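Local structure of 1,4-dihydroxy-2-naphthoyl-CoA hydrolase (Prochlorococcus marinus, 2HX5) at residues A22-F27 with P79-D84; C72-R77 with A114-R119; P92-P97 with G136-L141. The protein probably hydrolyses 1,4-dihydroxy-2-naphthoyl-CoA to 1,4-dihydroxy-2-naphthoate and free CoA, a step in making phylloquinone (vitamin K1). All coordinates share one frame; numbering follows the deposited sequence. Where two conformers were deposited one is given.

Interaction 1: residues A22-F27 with P79-D84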
ATOM      1  N   ALA A  22     -14.620   0.672  -6.951  1.00 20.30           N
ATOM      2  CA  ALA A  22     -15.224   1.445  -8.068  1.00 20.19           C
ATOM      3  C   ALA A  22     -14.875   0.788  -9.416  1.00 23.49           C
ATOM      4  O   ALA A  22     -15.464   1.128 -10.421  1.00 23.68           O
ATOM      5  CB  ALA A  22     -14.809   2.919  -8.047  1.00 20.50           C
ATOM      6  N   GLY A  23     -13.984  -0.202  -9.413  1.00 20.93           N
ATOM      7  CA  GLY A  23     -13.622  -0.983 -10.605  1.00 20.23           C
ATOM      8  C   GLY A  23     -12.500  -0.365 -11.423  1.00 22.00           C
ATOM      9  O   GLY A  23     -12.325  -0.728 -12.591  1.00 23.84           O
ATOM     10  N   VAL A  24     -11.720   0.557 -10.837  1.00 18.32           N
ATOM     11  CA  VAL A  24     -10.668   1.310 -11.505  1.00 17.58           C
ATOM     12  C   VAL A  24      -9.506   1.557 -10.523  1.00 17.56           C
ATOM     13  O   VAL A  24      -9.649   1.314  -9.327  1.00 16.29           O
ATOM     14  CB  VAL A  24     -11.153   2.673 -12.008  1.00 18.38           C
ATOM     15  CG1 VAL A  24     -12.142   2.498 -13.192  1.00 21.07           C
ATOM     16  CG2 VAL A  24     -11.732   3.455 -10.885  1.00 22.18           C
HETATM   17  N   MSE A  25      -8.368   2.024 -11.017  1.00 16.33           N
HETATM   18  CA  MSE A  25      -7.183   2.272 -10.202  1.00 15.49           C
HETATM   19  C   MSE A  25      -7.536   3.179  -9.037  1.00 16.74           C
HETATM   20  O   MSE A  25      -8.220   4.192  -9.249  1.00 18.04           O
HETATM   21  CB  MSE A  25      -6.104   2.921 -11.049  1.00 16.72           C
HETATM   22  CG  MSE A  25      -4.818   3.196 -10.319  1.00 18.20           C
HETATM   23 SE   MSE A  25      -3.764   4.600 -11.222  0.75 20.30          SE
HETATM   24  CE  MSE A  25      -4.932   6.139 -10.920  1.00 21.67           C
ATOM     25  N   HIS A  26      -7.080   2.843  -7.835  1.00 13.67           N
ATOM     26  CA  HIS A  26      -7.226   3.738  -6.729  1.00 15.27           C
ATOM     27  C   HIS A  26      -6.188   4.858  -6.841  1.00 14.76           C
ATOM     28  O   HIS A  26      -5.018   4.651  -7.122  1.00 15.27           O
ATOM     29  CB  HIS A  26      -7.058   2.993  -5.444  1.00 16.47           C
ATOM     30  CG  HIS A  26      -7.486   3.783  -4.261  1.00 17.86           C
ATOM     31  ND1 HIS A  26      -8.770   4.215  -4.070  1.00 19.19           N
ATOM     32  CD2 HIS A  26      -6.765   4.291  -3.240  1.00 17.65           C
ATOM     33  CE1 HIS A  26      -8.819   4.946  -2.953  1.00 17.42           C
ATOM     34  NE2 HIS A  26      -7.620   5.016  -2.444  1.00 19.10           N
ATOM     35  N   PHE A  27      -6.640   6.100  -6.663  1.00 14.76           N
ATOM     36  CA  PHE A  27      -5.898   7.268  -7.139  1.00 14.22           C
ATOM     37  C   PHE A  27      -4.451   7.335  -6.716  1.00 14.89           C
ATOM     38  O   PHE A  27      -3.587   7.634  -7.529  1.00 15.51           O
ATOM     39  CB  PHE A  27      -6.631   8.617  -6.784  1.00 13.80           C
ATOM     40  CG  PHE A  27      -6.514   9.035  -5.355  1.00 13.79           C
ATOM     41  CD1 PHE A  27      -7.033   8.306  -4.294  1.00 14.74           C
ATOM     42  CD2 PHE A  27      -5.787  10.161  -5.057  1.00 13.53           C
ATOM     43  CE1 PHE A  27      -6.844   8.715  -2.997  1.00 15.53           C
ATOM     44  CE2 PHE A  27      -5.623  10.569  -3.764  1.00 14.60           C
ATOM     45  CZ  PHE A  27      -6.132   9.857  -2.734  1.00 16.05           C
ATOM     46  N   PRO A  79     -10.235   6.794 -16.977  1.00 19.71           N
ATOM     47  CA  PRO A  79     -10.135   5.670 -16.045  1.00 22.69           C
ATOM     48  C   PRO A  79      -9.078   4.643 -16.460  1.00 19.49           C
ATOM     49  O   PRO A  79      -8.868   4.369 -17.656  1.00 20.24           O
ATOM     50  CB  PRO A  79     -11.525   5.037 -16.074  1.00 25.03           C
ATOM     51  CG  PRO A  79     -12.191   5.604 -17.226  1.00 22.99           C
ATOM     52  CD  PRO A  79     -11.558   6.898 -17.594  1.00 20.10           C
ATOM     53  N   ILE A  80      -8.440   4.057 -15.445  1.00 18.99           N
ATOM     54  CA  ILE A  80      -7.372   3.105 -15.631  1.00 18.87           C
ATOM     55  C   ILE A  80      -7.815   1.822 -14.983  1.00 19.26           C
ATOM     56  O   ILE A  80      -8.325   1.851 -13.848  1.00 19.25           O
ATOM     57  CB  ILE A  80      -6.056   3.627 -14.971  1.00 16.18           C
ATOM     58  CG1 ILE A  80      -5.527   4.844 -15.761  1.00 17.62           C
ATOM     59  CG2 ILE A  80      -4.933   2.505 -14.854  1.00 18.81           C
ATOM     60  CD1 ILE A  80      -4.409   5.637 -15.068  1.00 21.12           C
ATOM     61  N   HIS A  81      -7.676   0.719 -15.705  1.00 18.33           N
ATOM     62  CA  HIS A  81      -8.258  -0.582 -15.335  1.00 18.31           C
ATOM     63  C   HIS A  81      -7.265  -1.699 -15.124  1.00 19.08           C
ATOM     64  O   HIS A  81      -6.190  -1.683 -15.686  1.00 18.37           O
ATOM     65  CB  HIS A  81      -9.204  -1.031 -16.473  1.00 19.24           C
ATOM     66  CG  HIS A  81     -10.457  -0.242 -16.528  1.00 20.49           C
ATOM     67  ND1 HIS A  81     -10.693   0.723 -17.487  1.00 27.72           N
ATOM     68  CD2 HIS A  81     -11.548  -0.260 -15.728  1.00 22.94           C
ATOM     69  CE1 HIS A  81     -11.878   1.271 -17.267  1.00 26.63           C
ATOM     70  NE2 HIS A  81     -12.403   0.716 -16.190  1.00 29.15           N
ATOM     71  N   THR A  82      -7.642  -2.702 -14.329  0.50 20.06           N
ATOM     72  CA  THR A  82      -6.784  -3.863 -14.134  0.50 22.46           C
ATOM     73  C   THR A  82      -6.430  -4.516 -15.492  0.50 21.15           C
ATOM     74  O   THR A  82      -7.298  -4.762 -16.348  0.50 20.43           O
ATOM     75  CB  THR A  82      -7.340  -4.883 -13.046  0.50 25.51           C
ATOM     76  OG1 THR A  82      -6.899  -6.210 -13.337  0.50 30.51           O
ATOM     77  CG2 THR A  82      -8.850  -4.901 -12.997  0.50 22.62           C
ATOM     78  N   GLY A  83      -5.151  -4.791 -15.677  1.00 20.00           N
ATOM     79  CA  GLY A  83      -4.654  -5.396 -16.876  1.00 22.13           C
ATOM     80  C   GLY A  83      -4.303  -4.395 -17.958  1.00 20.59           C
ATOM     81  O   GLY A  83      -3.751  -4.832 -18.959  1.00 22.28           O
ATOM     82  N   ASP A  84      -4.604  -3.096 -17.797  1.00 19.72           N
ATOM     83  CA  ASP A  84      -4.152  -2.061 -18.747  1.00 18.94           C
ATOM     84  C   ASP A  84      -2.633  -2.057 -18.838  1.00 19.36           C
ATOM     85  O   ASP A  84      -1.956  -2.128 -17.816  1.00 19.79           O
ATOM     86  CB  ASP A  84      -4.620  -0.670 -18.382  1.00 18.59           C
ATOM     87  CG  ASP A  84      -6.082  -0.377 -18.736  1.00 21.04           C
ATOM     88  OD1 ASP A  84      -6.737  -1.134 -19.491  1.00 22.44           O
ATOM     89  OD2 ASP A  84      -6.588   0.652 -18.245  1.00 23.40           O
TER
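The imidazole of His81 meets the carbonyl oxygen of Gly23 at its edge, near the ring plane. Gly23 O lies 3.3 Å from His81 CD2. Val24 CG1 comes to the same ring obliquely, 3.5 Å from His81 NE2. The two loops belong to a hotdog-fold thioesterase. Residues 22-27 lead into helix 29-45, and residues 79-84 join strand 65-76 to strand 85-96. His81 CG lies anti to its own carbonyl carbon (chi1 -72°), and this brings the ring back to the other loop although its CB points away. Val24 CG1 also touches Pro79 CB.

Beside the ring contact, the side chains of Met25, a selenomethionine, and Ile80 make an apolar one. They lie side by side and point the same way. Met25 CB and Ile80 CB are 4.0 Å apart. Met25 SE packs on Ile80 CD1. Both side chains also rest on Trp33 of helix 29-45.

A type II turn from His81 to Asp84 shapes the second loop. Asp84 OD2 accepts the His81 N-H from above the carboxylate plane and forms a salt bridge with Arg57 of the second subunit. On the first loop, His26 ND1 is hydrogen-bonded to Asp20, the predicted active-site residue. One hydrogen bond links the two loops directly: Met25 N donates to Ile80 O at 2.8 Å, with an N-H...O angle of 157°.

Interaction 2: residues C72-R77 with A114-R119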
ATOM      1  N   CYS A  72       4.162  17.209  -4.891  1.00 13.96           N
ATOM      2  CA  CYS A  72       3.742  16.388  -6.002  1.00 13.27           C
ATOM      3  C   CYS A  72       2.289  16.614  -6.317  1.00 13.62           C
ATOM      4  O   CYS A  72       1.535  17.184  -5.497  1.00 13.07           O
ATOM      5  CB  CYS A  72       3.948  14.908  -5.761  1.00 14.41           C
ATOM      6  SG  CYS A  72       2.999  14.221  -4.333  1.00 18.05           S
ATOM      7  N   GLN A  73       1.907  16.300  -7.544  1.00 14.40           N
ATOM      8  CA  GLN A  73       0.556  16.506  -8.013  1.00 13.47           C
ATOM      9  C   GLN A  73       0.269  15.570  -9.177  1.00 14.55           C
ATOM     10  O   GLN A  73       1.156  15.049  -9.829  1.00 13.87           O
ATOM     11  CB  GLN A  73       0.330  17.952  -8.444  1.00 14.21           C
ATOM     12  CG  GLN A  73       1.241  18.457  -9.544  1.00 14.98           C
ATOM     13  CD  GLN A  73       0.879  19.855  -9.918  1.00 15.22           C
ATOM     14  OE1 GLN A  73       1.447  20.834  -9.359  1.00 20.26           O
ATOM     15  NE2 GLN A  73      -0.089  20.004 -10.809  1.00 14.12           N
ATOM     16  N   ALA A  74      -1.011  15.393  -9.425  1.00 13.90           N
ATOM     17  CA  ALA A  74      -1.477  14.571 -10.543  1.00 15.45           C
ATOM     18  C   ALA A  74      -2.798  15.024 -11.048  1.00 13.96           C
ATOM     19  O   ALA A  74      -3.641  15.525 -10.256  1.00 14.16           O
ATOM     20  CB  ALA A  74      -1.565  13.120 -10.191  1.00 17.03           C
ATOM     21  N   ASP A  75      -3.020  14.841 -12.354  1.00 14.86           N
ATOM     22  CA  ASP A  75      -4.350  15.017 -12.974  1.00 14.14           C
ATOM     23  C   ASP A  75      -4.748  13.630 -13.520  1.00 14.61           C
ATOM     24  O   ASP A  75      -3.934  12.963 -14.166  1.00 15.15           O
ATOM     25  CB  ASP A  75      -4.298  15.985 -14.145  1.00 15.39           C
ATOM     26  CG  ASP A  75      -4.045  17.427 -13.805  1.00 23.84           C
ATOM     27  OD1 ASP A  75      -3.781  17.841 -12.691  1.00 21.88           O
ATOM     28  OD2 ASP A  75      -4.028  18.210 -14.804  1.00 29.87           O
ATOM     29  N   PHE A  76      -5.995  13.246 -13.293  1.00 14.34           N
ATOM     30  CA  PHE A  76      -6.530  11.965 -13.722  1.00 14.23           C
ATOM     31  C   PHE A  76      -7.560  12.271 -14.792  1.00 16.34           C
ATOM     32  O   PHE A  76      -8.565  12.900 -14.513  1.00 16.59           O
ATOM     33  CB  PHE A  76      -7.119  11.229 -12.516  1.00 13.83           C
ATOM     34  CG  PHE A  76      -6.172  11.023 -11.394  1.00 14.20           C
ATOM     35  CD1 PHE A  76      -6.022  12.007 -10.413  1.00 13.65           C
ATOM     36  CD2 PHE A  76      -5.412   9.869 -11.252  1.00 16.46           C
ATOM     37  CE1 PHE A  76      -5.182  11.880  -9.381  1.00 17.19           C
ATOM     38  CE2 PHE A  76      -4.573   9.728 -10.154  1.00 16.42           C
ATOM     39  CZ  PHE A  76      -4.419  10.746  -9.260  1.00 17.42           C
ATOM     40  N   ARG A  77      -7.315  11.797 -16.007  1.00 15.03           N
ATOM     41  CA  ARG A  77      -8.084  12.229 -17.167  1.00 17.56           C
ATOM     42  C   ARG A  77      -8.988  11.136 -17.663  1.00 16.78           C
ATOM     43  O   ARG A  77     -10.137  11.419 -18.057  1.00 20.54           O
ATOM     44  CB  ARG A  77      -7.147  12.662 -18.313  1.00 19.75           C
ATOM     45  CG  ARG A  77      -6.004  13.646 -17.925  1.00 27.02           C
ATOM     46  CD  ARG A  77      -6.465  15.009 -17.370  1.00 37.88           C
ATOM     47  NE  ARG A  77      -7.048  15.836 -18.427  1.00 45.70           N
ATOM     48  CZ  ARG A  77      -8.251  16.403 -18.394  1.00 48.21           C
ATOM     49  NH1 ARG A  77      -9.048  16.279 -17.330  1.00 54.56           N
ATOM     50  NH2 ARG A  77      -8.660  17.118 -19.434  1.00 42.98           N
ATOM     51  N   ALA A 114      -3.478   9.896 -17.474  1.00 15.17           N
ATOM     52  CA  ALA A 114      -3.088  10.615 -16.269  1.00 13.72           C
ATOM     53  C   ALA A 114      -1.709  11.221 -16.486  1.00 15.32           C
ATOM     54  O   ALA A 114      -0.899  10.748 -17.322  1.00 15.42           O
ATOM     55  CB  ALA A 114      -3.073   9.665 -15.053  1.00 13.73           C
ATOM     56  N   HIS A 115      -1.384  12.243 -15.701  1.00 14.64           N
ATOM     57  CA  HIS A 115      -0.036  12.725 -15.661  1.00 14.96           C
ATOM     58  C   HIS A 115       0.254  13.248 -14.260  1.00 14.08           C
ATOM     59  O   HIS A 115      -0.682  13.549 -13.514  1.00 15.07           O
ATOM     60  CB  HIS A 115       0.248  13.788 -16.718  1.00 15.50           C
ATOM     61  CG  HIS A 115      -0.659  14.965 -16.671  1.00 16.40           C
ATOM     62  ND1 HIS A 115      -0.464  16.016 -15.803  1.00 19.24           N
ATOM     63  CD2 HIS A 115      -1.741  15.285 -17.416  1.00 20.46           C
ATOM     64  CE1 HIS A 115      -1.386  16.944 -16.041  1.00 19.31           C
ATOM     65  NE2 HIS A 115      -2.178  16.511 -16.998  1.00 19.71           N
ATOM     66  N   ALA A 116       1.526  13.307 -13.889  1.00 13.85           N
ATOM     67  CA  ALA A 116       1.915  13.664 -12.542  1.00 12.19           C
ATOM     68  C   ALA A 116       3.229  14.393 -12.575  1.00 14.25           C
ATOM     69  O   ALA A 116       3.995  14.328 -13.536  1.00 14.15           O
ATOM     70  CB  ALA A 116       2.061  12.434 -11.676  1.00 14.24           C
ATOM     71  N   LEU A 117       3.544  15.071 -11.481  1.00 14.38           N
ATOM     72  CA  LEU A 117       4.771  15.845 -11.342  1.00 15.49           C
ATOM     73  C   LEU A 117       5.258  15.630  -9.921  1.00 15.92           C
ATOM     74  O   LEU A 117       4.464  15.740  -8.974  1.00 15.61           O
ATOM     75  CB  LEU A 117       4.479  17.332 -11.588  1.00 14.04           C
ATOM     76  CG  LEU A 117       5.670  18.244 -11.499  1.00 14.84           C
ATOM     77  CD1 LEU A 117       6.521  18.155 -12.793  1.00 19.21           C
ATOM     78  CD2 LEU A 117       5.227  19.754 -11.388  1.00 21.08           C
ATOM     79  N   ILE A 118       6.539  15.326  -9.719  1.00 14.13           N
ATOM     80  CA  ILE A 118       7.156  15.110  -8.423  1.00 13.33           C
ATOM     81  C   ILE A 118       8.382  15.990  -8.357  1.00 16.76           C
ATOM     82  O   ILE A 118       9.227  15.923  -9.249  1.00 15.44           O
ATOM     83  CB  ILE A 118       7.543  13.647  -8.202  1.00 15.92           C
ATOM     84  CG1 ILE A 118       6.318  12.744  -8.214  1.00 17.81           C
ATOM     85  CG2 ILE A 118       8.250  13.485  -6.824  1.00 17.37           C
ATOM     86  CD1 ILE A 118       6.606  11.250  -7.927  1.00 17.38           C
ATOM     87  N   ARG A 119       8.488  16.833  -7.327  1.00 14.20           N
ATOM     88  CA  ARG A 119       9.636  17.718  -7.100  1.00 13.55           C
ATOM     89  C   ARG A 119      10.415  17.333  -5.882  1.00 14.41           C
ATOM     90  O   ARG A 119       9.850  17.133  -4.824  1.00 15.35           O
ATOM     91  CB  ARG A 119       9.123  19.159  -6.963  1.00 15.31           C
ATOM     92  CG  ARG A 119      10.206  20.206  -6.893  1.00 15.90           C
ATOM     93  CD  ARG A 119       9.618  21.646  -6.752  1.00 17.52           C
ATOM     94  NE  ARG A 119       8.660  21.909  -7.812  1.00 18.27           N
ATOM     95  CZ  ARG A 119       7.425  22.433  -7.649  1.00 20.55           C
ATOM     96  NH1 ARG A 119       6.976  22.907  -6.474  1.00 19.63           N
ATOM     97  NH2 ARG A 119       6.606  22.499  -8.682  1.00 24.62           N
TER
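Asp75 and His115 face each other as a hydrogen-bonded pair of two antiparallel strands, 72-76 and 114-119. Asp75 N gives its hydrogen to His115 O at 2.9 Å, and His115 N returns one to Asp75 O. Gln73 and Leu117 form the next such pair. The strand axes lie 4.6 Å apart, and their N-to-C directions are 175° apart.

The tight side carries three non-hydrogen-bonded pairs: Cys72 with Ile118, Ala74 with Ala116, and Phe76 with Ala114. All are buried but Phe76, which is partly exposed. Ala74 CB and Ala116 CB are 4.0 Å apart. Cys72 CB meets Ile118 CG1 at the same distance.

The other side is more open and more polar. His115 CG sits between its backbone N and carbonyl carbon (chi1 56°), which swings the ring over to Asp75. Asp75 CB lies over one ring face in a CH-pi contact, 3.9 Å from the ring centroid. Asp75 OD2 is 3.2 Å from His115 CE1, but the two side chains share no hydrogen bond, because OD2 meets NE2 at a poor angle. Asp75 OD1 instead bonds His71 of the third subunit. A serine in place of His115 would probably leave Asp75 CB without its aromatic cover and open a gap beside the carboxylate. Farther along, Gln73 CG runs alongside Leu117 CB, while Gln73 OE1 bonds His71 of its own chain.

Strand 99-108 flanks residues 114-119, and residues 72-75 pair with a strand of the third subunit, so the sheet continues across that interface. Helix 29-45 packs on the alanine-rich face through Phe31 and Cys34.

Interaction 3: residues P92-P97 with G136-L141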
ATOM      1  N   PRO A  92      12.418  14.630 -16.988  1.00 16.87           N
ATOM      2  CA  PRO A  92      13.068  15.296 -15.867  1.00 18.10           C
ATOM      3  C   PRO A  92      13.502  16.732 -16.186  1.00 18.50           C
ATOM      4  O   PRO A  92      13.750  17.046 -17.352  1.00 19.38           O
ATOM      5  CB  PRO A  92      14.273  14.376 -15.549  1.00 20.10           C
ATOM      6  CG  PRO A  92      14.240  13.228 -16.529  1.00 22.02           C
ATOM      7  CD  PRO A  92      13.312  13.628 -17.629  1.00 16.04           C
ATOM      8  N   GLU A  93      13.575  17.579 -15.163  1.00 18.04           N
ATOM      9  CA  GLU A  93      14.018  18.963 -15.320  1.00 19.99           C
ATOM     10  C   GLU A  93      14.826  19.330 -14.107  1.00 20.02           C
ATOM     11  O   GLU A  93      14.336  19.240 -12.985  1.00 17.80           O
ATOM     12  CB  GLU A  93      12.834  19.916 -15.426  1.00 18.84           C
ATOM     13  CG  GLU A  93      13.206  21.367 -15.659  1.00 27.10           C
ATOM     14  CD  GLU A  93      11.985  22.347 -15.735  1.00 33.19           C
ATOM     15  OE1 GLU A  93      10.832  21.897 -15.905  1.00 57.97           O
ATOM     16  OE2 GLU A  93      12.193  23.585 -15.650  1.00 53.89           O
ATOM     17  N   ARG A  94      16.082  19.724 -14.326  0.50 19.31           N
ATOM     18  CA  ARG A  94      16.864  20.357 -13.274  0.50 19.11           C
ATOM     19  C   ARG A  94      16.212  21.700 -13.040  0.50 16.45           C
ATOM     20  O   ARG A  94      15.897  22.419 -13.997  0.50 18.67           O
ATOM     21  CB  ARG A  94      18.314  20.519 -13.683  0.50 20.00           C
ATOM     22  CG  ARG A  94      19.239  20.985 -12.592  0.50 21.20           C
ATOM     23  CD  ARG A  94      20.653  21.276 -13.143  0.50 21.57           C
ATOM     24  NE  ARG A  94      21.464  20.065 -13.360  0.50 26.84           N
ATOM     25  CZ  ARG A  94      21.743  19.512 -14.547  0.50 26.94           C
ATOM     26  NH1 ARG A  94      21.284  20.044 -15.680  0.50 27.70           N
ATOM     27  NH2 ARG A  94      22.509  18.410 -14.607  0.50 20.12           N
ATOM     28  N   LEU A  95      15.980  22.032 -11.785  1.00 18.33           N
ATOM     29  CA  LEU A  95      15.406  23.308 -11.424  1.00 18.17           C
ATOM     30  C   LEU A  95      16.486  24.285 -10.984  1.00 21.32           C
ATOM     31  O   LEU A  95      16.476  25.437 -11.355  1.00 21.30           O
ATOM     32  CB  LEU A  95      14.354  23.162 -10.329  1.00 19.59           C
ATOM     33  CG  LEU A  95      13.088  22.365 -10.685  1.00 18.25           C
ATOM     34  CD1 LEU A  95      12.217  22.153  -9.468  1.00 18.66           C
ATOM     35  CD2 LEU A  95      12.271  23.132 -11.786  1.00 19.02           C
ATOM     36  N   ASN A  96      17.441  23.781 -10.237  1.00 19.93           N
ATOM     37  CA  ASN A  96      18.591  24.555  -9.793  1.00 22.45           C
ATOM     38  C   ASN A  96      19.657  23.543  -9.329  1.00 24.85           C
ATOM     39  O   ASN A  96      19.465  22.328  -9.479  1.00 22.68           O
ATOM     40  CB  ASN A  96      18.132  25.533  -8.712  1.00 21.28           C
ATOM     41  CG  ASN A  96      17.560  24.863  -7.476  1.00 28.27           C
ATOM     42  OD1 ASN A  96      18.163  23.967  -6.891  1.00 24.87           O
ATOM     43  ND2 ASN A  96      16.402  25.330  -7.048  1.00 27.08           N
ATOM     44  N   PRO A  97      20.816  24.012  -8.825  1.00 22.26           N
ATOM     45  CA  PRO A  97      21.832  23.034  -8.395  1.00 22.29           C
ATOM     46  C   PRO A  97      21.430  22.080  -7.274  1.00 22.05           C
ATOM     47  O   PRO A  97      22.141  21.080  -7.034  1.00 23.67           O
ATOM     48  CB  PRO A  97      23.006  23.951  -7.956  1.00 24.26           C
ATOM     49  CG  PRO A  97      22.816  25.149  -8.816  1.00 25.52           C
ATOM     50  CD  PRO A  97      21.354  25.390  -8.745  1.00 23.63           C
ATOM     51  N   GLY A 136      25.558  11.403  -9.669  1.00 20.65           N
ATOM     52  CA  GLY A 136      24.861  10.472 -10.554  1.00 19.95           C
ATOM     53  C   GLY A 136      23.536  11.020 -11.014  1.00 17.73           C
ATOM     54  O   GLY A 136      23.142  10.839 -12.165  1.00 18.79           O
ATOM     55  N   ILE A 137      22.803  11.676 -10.110  1.00 19.85           N
ATOM     56  CA  ILE A 137      21.533  12.313 -10.460  1.00 18.46           C
ATOM     57  C   ILE A 137      21.781  13.448 -11.449  1.00 16.58           C
ATOM     58  O   ILE A 137      21.076  13.601 -12.455  1.00 18.80           O
ATOM     59  CB  ILE A 137      20.804  12.830  -9.179  1.00 18.54           C
ATOM     60  CG1 ILE A 137      20.413  11.647  -8.276  1.00 22.59           C
ATOM     61  CG2 ILE A 137      19.639  13.712  -9.530  1.00 20.21           C
ATOM     62  CD1 ILE A 137      19.332  10.771  -8.863  1.00 26.28           C
ATOM     63  N   ASP A 138      22.879  14.210 -11.264  1.00 17.17           N
ATOM     64  CA  ASP A 138      23.229  15.242 -12.211  1.00 19.53           C
ATOM     65  C   ASP A 138      23.563  14.671 -13.591  1.00 18.71           C
ATOM     66  O   ASP A 138      23.144  15.208 -14.596  1.00 18.36           O
ATOM     67  CB  ASP A 138      24.396  16.052 -11.693  1.00 23.21           C
ATOM     68  CG  ASP A 138      23.990  17.438 -11.213  1.00 35.76           C
ATOM     69  OD1 ASP A 138      22.860  17.897 -11.506  1.00 41.95           O
ATOM     70  OD2 ASP A 138      24.838  18.080 -10.541  1.00 50.31           O
ATOM     71  N   ARG A 139      24.283  13.551 -13.652  1.00 17.52           N
ATOM     72  CA  ARG A 139      24.514  12.881 -14.947  1.00 17.96           C
ATOM     73  C   ARG A 139      23.246  12.421 -15.674  1.00 16.55           C
ATOM     74  O   ARG A 139      23.111  12.603 -16.906  1.00 18.50           O
ATOM     75  CB  ARG A 139      25.442  11.694 -14.746  1.00 21.37           C
ATOM     76  CG  ARG A 139      26.885  12.095 -14.510  1.00 22.49           C
ATOM     77  CD  ARG A 139      27.828  10.912 -14.598  1.00 23.59           C
ATOM     78  NE  ARG A 139      27.762  10.036 -13.440  1.00 31.24           N
ATOM     79  CZ  ARG A 139      27.390   8.759 -13.456  1.00 35.71           C
ATOM     80  NH1 ARG A 139      26.989   8.166 -14.583  1.00 31.89           N
ATOM     81  NH2 ARG A 139      27.407   8.078 -12.307  1.00 37.44           N
ATOM     82  N   TRP A 140      22.332  11.824 -14.916  1.00 16.79           N
ATOM     83  CA  TRP A 140      21.053  11.426 -15.419  1.00 15.70           C
ATOM     84  C   TRP A 140      20.237  12.604 -15.935  1.00 18.53           C
ATOM     85  O   TRP A 140      19.653  12.508 -16.998  1.00 19.79           O
ATOM     86  CB  TRP A 140      20.339  10.644 -14.330  1.00 17.55           C
ATOM     87  CG  TRP A 140      18.915  10.242 -14.635  1.00 15.12           C
ATOM     88  CD1 TRP A 140      18.471   9.169 -15.383  1.00 15.64           C
ATOM     89  CD2 TRP A 140      17.737  10.859 -14.102  1.00 15.57           C
ATOM     90  NE1 TRP A 140      17.096   9.132 -15.373  1.00 15.58           N
ATOM     91  CE2 TRP A 140      16.632  10.146 -14.580  1.00 16.38           C
ATOM     92  CE3 TRP A 140      17.525  11.943 -13.234  1.00 18.68           C
ATOM     93  CZ2 TRP A 140      15.317  10.502 -14.249  1.00 17.65           C
ATOM     94  CZ3 TRP A 140      16.270  12.271 -12.893  1.00 23.64           C
ATOM     95  CH2 TRP A 140      15.171  11.576 -13.401  1.00 18.86           C
ATOM     96  N   LEU A 141      20.152  13.688 -15.173  1.00 16.86           N
ATOM     97  CA  LEU A 141      19.458  14.903 -15.613  1.00 16.67           C
ATOM     98  C   LEU A 141      20.062  15.420 -16.913  1.00 19.95           C
ATOM     99  O   LEU A 141      19.340  15.701 -17.887  1.00 21.81           O
ATOM    100  CB  LEU A 141      19.500  15.973 -14.523  1.00 18.89           C
ATOM    101  CG  LEU A 141      18.658  15.683 -13.305  1.00 17.92           C
ATOM    102  CD1 LEU A 141      18.959  16.653 -12.167  1.00 18.62           C
ATOM    103  CD2 LEU A 141      17.168  15.741 -13.645  1.00 17.98           C
TER
HETATM  104  O   HOH W   1      16.942  17.030 -17.343  1.00 36.93           O
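Strand 92-96 and helix 136-141 cross at -121°, their axes 9.1 Å apart at closest approach, with Pro92 and Leu141 the nearest residues by CA position. The helix is part of the C-terminal helix 135-143, packed here against the end of a strand of the hotdog sheet.

Pro92 fills the apolar half of the contact. Its CB comes obliquely to the six-membered ring of Trp140, with Pro92 CB 3.6 Å from Trp140 CH2. Pro92 CG touches CH2 and CZ2 of the same ring. Pro92 CB also touches Leu141 CD2 at 3.7 Å. The indole leaves the helix with CG anti to the backbone N, which carries its far rim to the proline. Its NE1 is hydrogen-bonded to Ser41 of helix 29-45. Trp7 and Trp38 meet the same indole, so Pro92 joins a cluster of aromatic rings.

Arg94 forms the polar half. Its chain is extended at first and then bends at chi3 (-79°), bringing NE and NH2 side-on to Asp138. Both donate to the single oxygen OD1, each at 3.2 Å. This oxygen lies almost in the guanidinium plane, but both donors reach it from one face of the carboxylate. The two planes are 54° apart. Leu141 CB covers one face of the guanidinium, 3.9 Å from Arg94 NH2.

A water bridges the backbones. It donates to Leu141 O at 2.8 Å and, weakly, to Pro92 O.

Arg94 NH1 also forms a salt bridge with Glu142, just beyond the segment. Two acidic residues of one helix thus share one guanidinium. Arg94 was modelled in two conformers, so this grip may not be its only state. In this conformer the two carboxylates would probably stabilise its positive charge.

How the interactions relate
Interactions 1 and 2 are neighbours, with centres about 16 Å apart. Phe76 joins them: its CE2 is 3.7 Å from Met25 CE and 3.5 Å from Phe27 O. Ile80 CD1 and Ala114 CB add a further touch. Interaction 1 is close to the predicted active site, with the side chains of Val24 and Asp20 about 4 Å apart. Phe76 of interaction 2 is about 10 Å from Asp20, side chain to side chain. Interaction 3 lies away from the annotated sites, its centre about 32 Å from that of interaction 1. Interactions 2 and 3 reach the same sheet and meet where Arg119 CD packs on Leu95 CD1, at 3.8 Å.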